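Local coordinates for LHC domain-containing protein (Marichromatium purpuratum 984, PDB 6ZXA) that binds bacteriochlorophyll a and okenone in a membrane antenna complex and probably passes excitation energy toward the reaction centres, at residues K23-T26 with V27-P30; P36-G39 with I40-V43. All coordinates share one frame; numbering follows the deposited sequence.

Interaction 1: K23-T26 with V27-P30; sequences KIWT and VINP. With QSE (all-trans okenone), chain B.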
loop_
_atom_site.group_PDB
_atom_site.type_symbol
_atom_site.label_atom_id
_atom_site.label_comp_id
_atom_site.label_asym_id
_atom_site.label_seq_id
_atom_site.Cartn_x
_atom_site.Cartn_y
_atom_site.Cartn_z
ATOM N N LYS A 23 -7.303 -23.146 -15.999
ATOM C CA LYS A 23 -7.254 -23.920 -14.778
ATOM C C LYS A 23 -6.676 -23.106 -13.641
ATOM O O LYS A 23 -6.913 -23.428 -12.476
ATOM C CB LYS A 23 -6.422 -25.170 -15.025
ATOM C CG LYS A 23 -7.040 -26.465 -14.599
ATOM C CD LYS A 23 -6.232 -27.604 -15.181
ATOM C CE LYS A 23 -6.874 -28.947 -14.923
ATOM N NZ LYS A 23 -6.224 -30.009 -15.731
ATOM N N ILE A 24 -5.931 -22.050 -13.969
ATOM C CA ILE A 24 -5.518 -21.078 -12.968
ATOM C C ILE A 24 -6.737 -20.454 -12.304
ATOM O O ILE A 24 -6.712 -20.121 -11.115
ATOM C CB ILE A 24 -4.603 -20.016 -13.609
ATOM C CG1 ILE A 24 -3.927 -19.184 -12.528
ATOM C CG2 ILE A 24 -5.374 -19.116 -14.561
ATOM C CD1 ILE A 24 -2.997 -19.954 -11.683
ATOM N N TRP A 25 -7.830 -20.311 -13.049
ATOM C CA TRP A 25 -9.045 -19.750 -12.483
ATOM C C TRP A 25 -9.772 -20.719 -11.565
ATOM O O TRP A 25 -10.821 -20.360 -11.033
ATOM C CB TRP A 25 -9.969 -19.273 -13.600
ATOM C CG TRP A 25 -9.269 -18.433 -14.606
ATOM C CD1 TRP A 25 -9.108 -18.708 -15.922
ATOM C CD2 TRP A 25 -8.609 -17.182 -14.375
ATOM N NE1 TRP A 25 -8.396 -17.715 -16.531
ATOM C CE2 TRP A 25 -8.075 -16.764 -15.604
ATOM C CE3 TRP A 25 -8.417 -16.378 -13.250
ATOM C CZ2 TRP A 25 -7.369 -15.576 -15.743
ATOM C CZ3 TRP A 25 -7.715 -15.203 -13.389
ATOM C CH2 TRP A 25 -7.201 -14.811 -14.627
ATOM N N THR A 26 -9.255 -21.925 -11.363
ATOM C CA THR A 26 -9.744 -22.786 -10.297
ATOM C C THR A 26 -9.037 -22.519 -8.978
ATOM O O THR A 26 -9.460 -23.045 -7.946
ATOM C CB THR A 26 -9.593 -24.264 -10.674
ATOM O OG1 THR A 26 -8.216 -24.563 -10.922
ATOM C CG2 THR A 26 -10.397 -24.577 -11.909
ATOM N N VAL A 27 -7.986 -21.711 -8.993
ATOM C CA VAL A 27 -7.323 -21.240 -7.788
ATOM C C VAL A 27 -7.570 -19.754 -7.569
ATOM O O VAL A 27 -7.934 -19.332 -6.475
ATOM C CB VAL A 27 -5.812 -21.545 -7.834
ATOM C CG1 VAL A 27 -5.150 -21.077 -6.560
ATOM C CG2 VAL A 27 -5.595 -23.010 -8.030
ATOM N N ILE A 28 -7.383 -18.953 -8.604
ATOM C CA ILE A 28 -7.576 -17.514 -8.524
ATOM C C ILE A 28 -9.032 -17.208 -8.843
ATOM O O ILE A 28 -9.486 -17.426 -9.968
ATOM C CB ILE A 28 -6.631 -16.778 -9.484
ATOM C CG1 ILE A 28 -5.179 -17.067 -9.119
ATOM C CG2 ILE A 28 -6.908 -15.288 -9.473
ATOM C CD1 ILE A 28 -4.191 -16.524 -10.095
ATOM N N ASN A 29 -9.767 -16.716 -7.852
ATOM C CA ASN A 29 -11.132 -16.265 -8.070
ATOM C C ASN A 29 -11.074 -14.867 -8.664
ATOM O O ASN A 29 -10.639 -13.935 -7.977
ATOM C CB ASN A 29 -11.924 -16.267 -6.771
ATOM C CG ASN A 29 -13.384 -15.868 -6.958
ATOM O OD1 ASN A 29 -13.780 -15.346 -7.994
ATOM N ND2 ASN A 29 -14.187 -16.109 -5.938
ATOM N N PRO A 30 -11.493 -14.672 -9.909
ATOM C CA PRO A 30 -11.378 -13.342 -10.519
ATOM C C PRO A 30 -12.321 -12.312 -9.942
ATOM O O PRO A 30 -12.146 -11.125 -10.219
ATOM C CB PRO A 30 -11.692 -13.613 -11.989
ATOM C CG PRO A 30 -12.518 -14.824 -11.977
ATOM C CD PRO A 30 -12.007 -15.667 -10.861
HETATM C C10 QSE B . 8.423 -17.757 -7.875
HETATM C C1 QSE B . -0.790 -22.635 -11.774
HETATM C C11 QSE B . 9.091 -17.610 -6.723
HETATM C C12 QSE B . 10.193 -16.740 -6.629
HETATM C C13 QSE B . 10.953 -16.458 -5.548
HETATM C C14 QSE B . 11.960 -15.428 -5.686
HETATM C C15 QSE B . 12.723 -14.862 -4.755
HETATM C C16 QSE B . 13.634 -13.849 -5.142
HETATM C C17 QSE B . 14.485 -13.139 -4.368
HETATM C C18 QSE B . 15.241 -12.072 -4.988
HETATM C C19 QSE B . 16.034 -11.184 -4.406
HETATM C C2 QSE B . 0.243 -21.618 -11.540
HETATM C C20 QSE B . 16.698 -10.184 -5.153
HETATM C C21 QSE B . 17.489 -9.248 -4.700
HETATM C C22 QSE B . 18.082 -8.261 -5.643
HETATM C C23 QSE B . 18.947 -7.175 -5.063
HETATM C C24 QSE B . 19.254 -5.988 -5.975
HETATM C C25 QSE B . 2.343 -19.822 -12.223
HETATM C C26 QSE B . 6.904 -18.047 -10.467
HETATM C C27 QSE B . 10.761 -17.098 -4.203
HETATM C C28 QSE B . 14.640 -13.356 -2.890
HETATM C C29 QSE B . 17.826 -9.084 -3.253
HETATM C C3 QSE B . 1.359 -21.674 -10.826
HETATM C C30 QSE B . 18.123 -4.972 -6.139
HETATM C C31 QSE B . 18.532 -3.824 -7.034
HETATM C C32 QSE B . 17.626 -4.459 -4.800
HETATM C C34 QSE B . -1.187 -22.906 -13.086
HETATM C C35 QSE B . -2.209 -23.794 -13.345
HETATM C C36 QSE B . -2.866 -24.454 -12.316
HETATM C C37 QSE B . -2.488 -24.204 -10.991
HETATM C C38 QSE B . -1.454 -23.299 -10.708
HETATM C C39 QSE B . -3.204 -24.920 -9.876
HETATM C C4 QSE B . 2.407 -20.695 -11.003
HETATM C C40 QSE B . -3.953 -25.443 -12.635
HETATM C C41 QSE B . -1.073 -23.035 -9.277
HETATM C C43 QSE B . 15.805 -5.700 -6.408
HETATM C C5 QSE B . 3.390 -20.593 -10.084
HETATM C C6 QSE B . 4.504 -19.719 -10.120
HETATM C C7 QSE B . 5.431 -19.635 -9.173
HETATM C C8 QSE B . 6.581 -18.759 -9.185
HETATM C C9 QSE B . 7.300 -18.590 -8.054
HETATM O O33 QSE B . 17.884 -8.343 -6.841
HETATM O O42 QSE B . 17.158 -5.712 -6.838
#
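A short 3-10 turn, residues 24 to 26, borders the all-trans okenone site ahead of helix 35-54, and Ile24 touches Ile28 across it. The backbone closes on one acceptor. Val27 N donates to Ile24 O at 2.9 Å, from above the carbonyl plane and 55° out of it. Ile28 N donates to the same Ile24 O at 2.8 Å, in a nearly straight bond of 175° that runs close to the C=O axis. The same oxygen thus takes one bond from three and one from four residues ahead.

In Ile24, CG1 stands anti to the backbone N (chi1 -168°). This sets CG1 against Ile28 CD1 at 3.6 Å. The outer methyl, Ile24 CD1, lies 3.5 Å from okenone C1, where the aryl ring joins the polyene. The other branch, Ile24 CG2, sits 3.7 Å above one face of the Trp25 ring, over its centre. Ile28 works at the rim of that ring: its O approaches Trp25 CE3 at 3.6 Å, near the ring plane.

Two more side chains meet the aryl end through its methyl groups. Lys23 uses its aliphatic base, CB lying 3.4 Å from okenone C40, while its chain runs on extended. Val27 CG2 meets okenone C39 at 3.6 Å. Around this, a polar side chain from the chain of another protein takes the Trp25 NE1 hydrogen bond, and Met34 of the second subunit packs on Ile24 and Val27.

Both bonds to Ile24 O stay within the turn. Toward this okenone the turn presents hydrocarbon: Lys23 CB, Ile24 CD1 and Val27 CG2. Their contacts with the aryl end are apolar, consistent with van der Waals packing.

Interaction 2: P36-G39 with I40-V43; sequences PFFG and ILFV. With QSE (all-trans okenone), chain T.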
loop_
_atom_site.group_PDB
_atom_site.type_symbol
_atom_site.label_atom_id
_atom_site.label_comp_id
_atom_site.label_asym_id
_atom_site.label_seq_id
_atom_site.Cartn_x
_atom_site.Cartn_y
_atom_site.Cartn_z
ATOM N N PRO A 36 -7.241 -6.009 -8.394
ATOM C CA PRO A 36 -5.838 -5.917 -7.963
ATOM C C PRO A 36 -4.838 -6.211 -9.068
ATOM O O PRO A 36 -3.806 -5.534 -9.158
ATOM C CB PRO A 36 -5.765 -6.949 -6.836
ATOM C CG PRO A 36 -7.109 -6.973 -6.293
ATOM C CD PRO A 36 -8.026 -6.818 -7.447
ATOM N N PHE A 37 -5.110 -7.195 -9.925
ATOM C CA PHE A 37 -4.191 -7.450 -11.029
ATOM C C PHE A 37 -4.185 -6.292 -12.016
ATOM O O PHE A 37 -3.138 -5.952 -12.573
ATOM C CB PHE A 37 -4.532 -8.750 -11.749
ATOM C CG PHE A 37 -3.622 -9.034 -12.902
ATOM C CD1 PHE A 37 -2.321 -9.444 -12.685
ATOM C CD2 PHE A 37 -4.043 -8.833 -14.199
ATOM C CE1 PHE A 37 -1.476 -9.676 -13.738
ATOM C CE2 PHE A 37 -3.197 -9.067 -15.254
ATOM C CZ PHE A 37 -1.916 -9.488 -15.026
ATOM N N PHE A 38 -5.342 -5.677 -12.248
ATOM C CA PHE A 38 -5.370 -4.492 -13.093
ATOM C C PHE A 38 -4.602 -3.344 -12.457
ATOM O O PHE A 38 -3.990 -2.545 -13.166
ATOM C CB PHE A 38 -6.812 -4.081 -13.388
ATOM C CG PHE A 38 -7.478 -4.914 -14.447
ATOM C CD1 PHE A 38 -6.789 -5.925 -15.092
ATOM C CD2 PHE A 38 -8.797 -4.693 -14.792
ATOM C CE1 PHE A 38 -7.399 -6.691 -16.057
ATOM C CE2 PHE A 38 -9.412 -5.460 -15.759
ATOM C CZ PHE A 38 -8.709 -6.459 -16.392
ATOM N N GLY A 39 -4.609 -3.251 -11.126
ATOM C CA GLY A 39 -3.781 -2.258 -10.460
ATOM C C GLY A 39 -2.301 -2.522 -10.656
ATOM O O GLY A 39 -1.509 -1.598 -10.846
ATOM N N ILE A 40 -1.912 -3.795 -10.614
ATOM C CA ILE A 40 -0.541 -4.166 -10.956
ATOM C C ILE A 40 -0.208 -3.730 -12.377
ATOM O O ILE A 40 0.872 -3.187 -12.641
ATOM C CB ILE A 40 -0.335 -5.680 -10.771
ATOM C CG1 ILE A 40 -0.337 -6.037 -9.288
ATOM C CG2 ILE A 40 0.944 -6.141 -11.453
ATOM C CD1 ILE A 40 -0.432 -7.506 -9.024
ATOM N N LEU A 41 -1.125 -3.972 -13.314
ATOM C CA LEU A 41 -0.896 -3.570 -14.697
ATOM C C LEU A 41 -0.783 -2.056 -14.822
ATOM O O LEU A 41 0.020 -1.554 -15.610
ATOM C CB LEU A 41 -2.008 -4.103 -15.596
ATOM C CG LEU A 41 -1.946 -5.581 -15.985
ATOM C CD1 LEU A 41 -3.007 -5.903 -17.020
ATOM C CD2 LEU A 41 -0.571 -5.963 -16.495
ATOM N N PHE A 42 -1.572 -1.316 -14.043
ATOM C CA PHE A 42 -1.470 0.139 -14.020
ATOM C C PHE A 42 -0.112 0.597 -13.499
ATOM O O PHE A 42 0.468 1.553 -14.023
ATOM C CB PHE A 42 -2.588 0.730 -13.160
ATOM C CG PHE A 42 -3.812 1.127 -13.929
ATOM C CD1 PHE A 42 -3.915 2.383 -14.489
ATOM C CD2 PHE A 42 -4.876 0.259 -14.061
ATOM C CE1 PHE A 42 -5.042 2.754 -15.187
ATOM C CE2 PHE A 42 -6.003 0.624 -14.760
ATOM C CZ PHE A 42 -6.086 1.872 -15.322
ATOM N N VAL A 43 0.401 -0.060 -12.458
ATOM C CA VAL A 43 1.724 0.289 -11.945
ATOM C C VAL A 43 2.790 0.018 -12.997
ATOM O O VAL A 43 3.698 0.831 -13.203
ATOM C CB VAL A 43 2.023 -0.467 -10.637
ATOM C CG1 VAL A 43 3.441 -0.183 -10.179
ATOM C CG2 VAL A 43 1.040 -0.081 -9.562
HETATM C C10 QSE T . -3.013 -8.755 -19.052
HETATM C C1 QSE T . -14.130 -9.276 -19.061
HETATM C C11 QSE T . -1.958 -9.443 -18.593
HETATM C C12 QSE T . -0.655 -8.921 -18.685
HETATM C C13 QSE T . 0.503 -9.467 -18.252
HETATM C C14 QSE T . 1.704 -8.666 -18.360
HETATM C C15 QSE T . 2.921 -8.900 -17.878
HETATM C C16 QSE T . 3.940 -7.943 -18.103
HETATM C C17 QSE T . 5.229 -7.971 -17.697
HETATM C C18 QSE T . 6.052 -6.811 -17.961
HETATM C C19 QSE T . 7.292 -6.575 -17.555
HETATM C C2 QSE T . -12.772 -8.732 -18.947
HETATM C C20 QSE T . 7.962 -5.376 -17.886
HETATM C C21 QSE T . 9.170 -5.019 -17.538
HETATM C C22 QSE T . 9.704 -3.697 -17.964
HETATM C C23 QSE T . 11.081 -3.316 -17.496
HETATM C C24 QSE T . 11.468 -1.845 -17.640
HETATM C C25 QSE T . -10.560 -7.066 -19.612
HETATM C C26 QSE T . -5.381 -7.175 -20.055
HETATM C C27 QSE T . 0.597 -10.819 -17.605
HETATM C C28 QSE T . 5.833 -9.115 -16.934
HETATM C C29 QSE T . 10.069 -5.867 -16.696
HETATM C C3 QSE T . -11.594 -9.314 -19.126
HETATM C C30 QSE T . 10.874 -0.902 -16.593
HETATM C C31 QSE T . 11.336 0.523 -16.803
HETATM C C32 QSE T . 11.177 -1.363 -15.180
HETATM C C34 QSE T . -15.069 -8.593 -19.838
HETATM C C35 QSE T . -16.376 -9.025 -19.907
HETATM C C36 QSE T . -16.798 -10.156 -19.219
HETATM C C37 QSE T . -15.878 -10.861 -18.435
HETATM C C38 QSE T . -14.545 -10.432 -18.348
HETATM C C39 QSE T . -16.336 -12.087 -17.688
HETATM C C4 QSE T . -10.395 -8.527 -19.307
HETATM C C40 QSE T . -18.222 -10.621 -19.345
HETATM C C41 QSE T . -13.576 -11.198 -17.487
HETATM C C43 QSE T . 8.549 -1.124 -15.870
HETATM C C5 QSE T . -9.185 -9.117 -19.197
HETATM C C6 QSE T . -7.920 -8.507 -19.379
HETATM C C7 QSE T . -6.754 -9.125 -19.228
HETATM C C8 QSE T . -5.449 -8.531 -19.413
HETATM C C9 QSE T . -4.351 -9.193 -18.985
HETATM O O33 QSE T . 9.049 -2.960 -18.679
HETATM O O42 QSE T . 9.506 -0.938 -16.904
#
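The all-trans okenone pocket on helix 35-54 is lined here by Phe37 and Leu41, one helical turn apart. Phe37 CE2 meets Leu41 CD1 at 3.6 Å, the two side chains crossing at a slant. Both also touch the polyene. Leu41 CD1 lies 3.5 Å from okenone C10, and its second methyl, CD2, is 3.7 Å from okenone C12. Leu41 CG stands beside its own backbone N, anti to the carbonyl carbon (chi1 -78°); this torsion and the anti chi2 (-172°) together turn both methyls to the chain of double bonds. Phe37 brings a ring edge: its CZ is 3.6 Å from okenone C11, which lies near the ring plane.

Phe38 meets the polyene closer to the aryl end. Its CZ is 3.7 Å from okenone C6, again at the ring edge. A serine in place of Leu41 would probably lose the methyl contacts to C10 and C12 of the polyene and to Phe37 CE2, opening a gap beside the pigment.

The scaffold is a regular alpha helix in the predicted membrane span. Leu41 N donates to Phe37 O at 2.9 Å. Ile40, Phe42 and Val43 make the matching bonds to Pro36, Phe38 and Gly39. Phe42 also turns a ring edge to the helix backbone, with CD2 3.1 Å from Phe38 O.

Bacteriochlorophyll a touches Phe38, Leu41 and Phe42, and 9-cis-okenone touches Phe37. Gln44 NE2, further along the same helix, hydrogen-bonds to this all-trans okenone. Ile40 packs on Phe42 of the second subunit, while Phe42 packs on Ile40 of the third subunit.

How the interactions relate
Interaction 1 precedes interaction 2 along the chain. Their centres are 17 Å apart and they do not touch. The first lies in the loop before helix 35-54 and is mostly buried. The second belongs to the helix itself and is only partly buried. Each borders a separate all-trans okenone molecule: residues 23-30 meet an aryl end, residues 36-43 meet the polyene with ring edges and leucine methyls. In the turn, one carbonyl collects two bonds; in the helix, each carbonyl takes its own regular bond. Both contacts also pack against the second subunit, through Ile24, Val27 and Ile28 from the loop and Ile40 and Val43 from the helix.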